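Local coordinates for protein amidase, hydantoinase/carbamoylase family (Burkholderia ambifaria, PDB 5TP4) that probably hydrolyses N-carbamoyl-L-amino acids at a zinc centre, as a dimeric member of the M20 peptidase family, at residues H198-P203 / M379-C384. Residues are numbered along the deposited sequence; the frame is centred on the assembly and turned at random.
With ZN (zinc ion), chain P.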
loop_
_atom_site.group_PDB
_atom_site.type_symbol
_atom_site.label_atom_id
_atom_site.label_comp_id
_atom_site.label_asym_id
_atom_site.label_seq_id
_atom_site.Cartn_x
_atom_site.Cartn_y
_atom_site.Cartn_z
ATOM N N HIS B 198 5.489 19.743 28.366
ATOM C CA HIS B 198 5.406 18.480 27.637
ATOM C C HIS B 198 6.731 18.207 26.942
ATOM O O HIS B 198 7.454 19.133 26.571
ATOM C CB HIS B 198 4.272 18.550 26.592
ATOM C CG HIS B 198 3.695 17.219 26.223
ATOM N ND1 HIS B 198 4.327 16.345 25.360
ATOM C CD2 HIS B 198 2.545 16.608 26.604
ATOM C CE1 HIS B 198 3.601 15.245 25.243
ATOM N NE2 HIS B 198 2.509 15.388 25.971
ATOM N N ILE B 199 7.043 16.927 26.760
ATOM C CA ILE B 199 8.162 16.607 25.876
ATOM C C ILE B 199 7.790 17.003 24.447
ATOM O O ILE B 199 6.620 17.006 24.058
ATOM C CB ILE B 199 8.565 15.122 25.964
ATOM C CG1 ILE B 199 7.395 14.171 25.623
ATOM C CG2 ILE B 199 9.152 14.803 27.340
ATOM C CD1 ILE B 199 7.849 12.751 25.312
ATOM N N GLU B 200 8.800 17.374 23.662
ATOM C CA GLU B 200 8.560 17.861 22.297
ATOM C C GLU B 200 7.806 16.862 21.419
ATOM O O GLU B 200 7.018 17.266 20.554
ATOM C CB GLU B 200 9.887 18.189 21.623
ATOM C CG GLU B 200 9.684 18.668 20.191
ATOM C CD GLU B 200 10.978 18.813 19.444
ATOM O OE1 GLU B 200 10.957 18.788 18.190
ATOM O OE2 GLU B 200 12.014 18.943 20.124
ATOM N N GLN B 201 8.077 15.571 21.576
ATOM C CA GLN B 201 7.639 14.514 20.646
ATOM C C GLN B 201 8.162 14.723 19.225
ATOM O O GLN B 201 7.577 14.231 18.252
ATOM C CB GLN B 201 6.119 14.356 20.626
ATOM C CG GLN B 201 5.498 14.245 22.031
ATOM C CD GLN B 201 3.992 14.105 21.952
ATOM O OE1 GLN B 201 3.310 15.012 21.488
ATOM N NE2 GLN B 201 3.470 12.961 22.395
ATOM N N GLY B 202 9.273 15.420 19.102
ATOM C CA GLY B 202 9.921 15.664 17.830
ATOM C C GLY B 202 11.408 15.820 18.086
ATOM O O GLY B 202 11.865 15.794 19.230
ATOM N N PRO B 203 12.196 15.990 17.026
ATOM C CA PRO B 203 13.664 15.949 17.143
ATOM C C PRO B 203 14.358 17.297 17.261
ATOM O O PRO B 203 15.591 17.310 17.408
ATOM C CB PRO B 203 14.052 15.268 15.822
ATOM C CG PRO B 203 13.018 15.877 14.841
ATOM C CD PRO B 203 11.746 16.107 15.622
ATOM N N MET B 379 2.753 26.858 26.400
ATOM C CA MET B 379 3.359 25.561 26.702
ATOM C C MET B 379 4.870 25.679 26.838
ATOM O O MET B 379 5.515 26.553 26.233
ATOM C CB MET B 379 3.063 24.508 25.627
ATOM C CG MET B 379 1.604 24.004 25.593
ATOM S SD MET B 379 1.435 22.657 24.366
ATOM C CE MET B 379 2.263 21.328 25.216
ATOM N N VAL B 380 5.433 24.756 27.628
ATOM C CA VAL B 380 6.879 24.586 27.748
ATOM C C VAL B 380 7.216 23.235 27.156
ATOM O O VAL B 380 6.798 22.208 27.705
ATOM C CB VAL B 380 7.366 24.637 29.208
ATOM C CG1 VAL B 380 8.922 24.642 29.232
ATOM C CG2 VAL B 380 6.811 25.866 29.965
ATOM N N PHE B 381 8.004 23.214 26.066
ATOM C CA PHE B 381 8.553 21.951 25.571
ATOM C C PHE B 381 9.953 21.709 26.129
ATOM O O PHE B 381 10.743 22.650 26.288
ATOM C CB PHE B 381 8.702 21.931 24.048
ATOM C CG PHE B 381 7.479 21.501 23.273
ATOM C CD1 PHE B 381 6.338 21.043 23.882
ATOM C CD2 PHE B 381 7.519 21.588 21.894
ATOM C CE1 PHE B 381 5.229 20.652 23.119
ATOM C CE2 PHE B 381 6.423 21.211 21.112
ATOM C CZ PHE B 381 5.286 20.741 21.722
ATOM N N ILE B 382 10.266 20.437 26.372
ATOM C CA ILE B 382 11.631 19.982 26.650
ATOM C C ILE B 382 12.034 18.971 25.580
ATOM O O ILE B 382 11.180 18.330 24.944
ATOM C CB ILE B 382 11.771 19.387 28.074
ATOM C CG1 ILE B 382 10.888 18.142 28.293
ATOM C CG2 ILE B 382 11.489 20.466 29.123
ATOM C CD1 ILE B 382 11.294 17.321 29.512
ATOM N N PRO B 383 13.333 18.792 25.346
ATOM C CA PRO B 383 13.760 17.815 24.338
ATOM C C PRO B 383 13.484 16.390 24.783
ATOM O O PRO B 383 13.340 16.090 25.969
ATOM C CB PRO B 383 15.269 18.062 24.194
ATOM C CG PRO B 383 15.656 18.822 25.358
ATOM C CD PRO B 383 14.477 19.490 25.958
ATOM N N CYS B 384 13.407 15.499 23.797
ATOM C CA CYS B 384 13.245 14.082 24.073
ATOM C C CYS B 384 14.053 13.288 23.067
ATOM O O CYS B 384 14.311 13.752 21.957
ATOM C CB CYS B 384 11.776 13.652 24.037
ATOM S SG CYS B 384 10.896 14.029 22.475
HETATM ZN ZN ZN P . 0.702 13.843 25.651
HETATM O O HOH W 1 13.712 16.922 21.007
HETATM O O HOH W 2 -0.655 15.852 25.372
HETATM O O HOH W 3 -0.026 13.097 23.638
#
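One ring face of Phe-381 packs against the backbone of Glu-200, whose CA stands 3.9 Å from the ring centroid and 13° off its normal, a CH-pi contact. The Glu-200 side chain runs across the ring at about a right angle, Glu-200 CG resting against Phe-381 CD2, and carries its carboxylate on to the amides of Val-204 and Leu-205 at the start of helix 204-208. Glu-200 OE2 also lies 2.8 Å from the oxygen of a water that accepts the N-H of Cys-384. Alongside, strands 193-199 and 377-382 run parallel: His-198 N donates to Val-380 O (2.9 Å), Ile-382 N to His-198 O (3.1 Å), and Glu-200 N to Ile-382 O beyond the strand end. On the other side of the sheet from Phe-381, Ile-199 CG2 meets Ile-382 CG1 at 3.9 Å, and Ile-199 CB packs on Cys-384 CB. Met-379, bent at its last torsion, brings CE to 3.7 Å from His-198 CB. With CG anti to the backbone N (chi1 -154°), the imidazole leads away from strand 377-382. Its ND1 gives a nearly straight bond to a lone pair of Ile-199 O (2.7 Å, 173°), in the ring plane, while NE2 binds zinc at 2.4 Å beside two waters and His-92. Tying ND1 to the next residue's carbonyl fixes the ring's rotation and leaves NE2 for the metal, so the strand pairing probably helps place a zinc ligand at the strands' C-terminal ends.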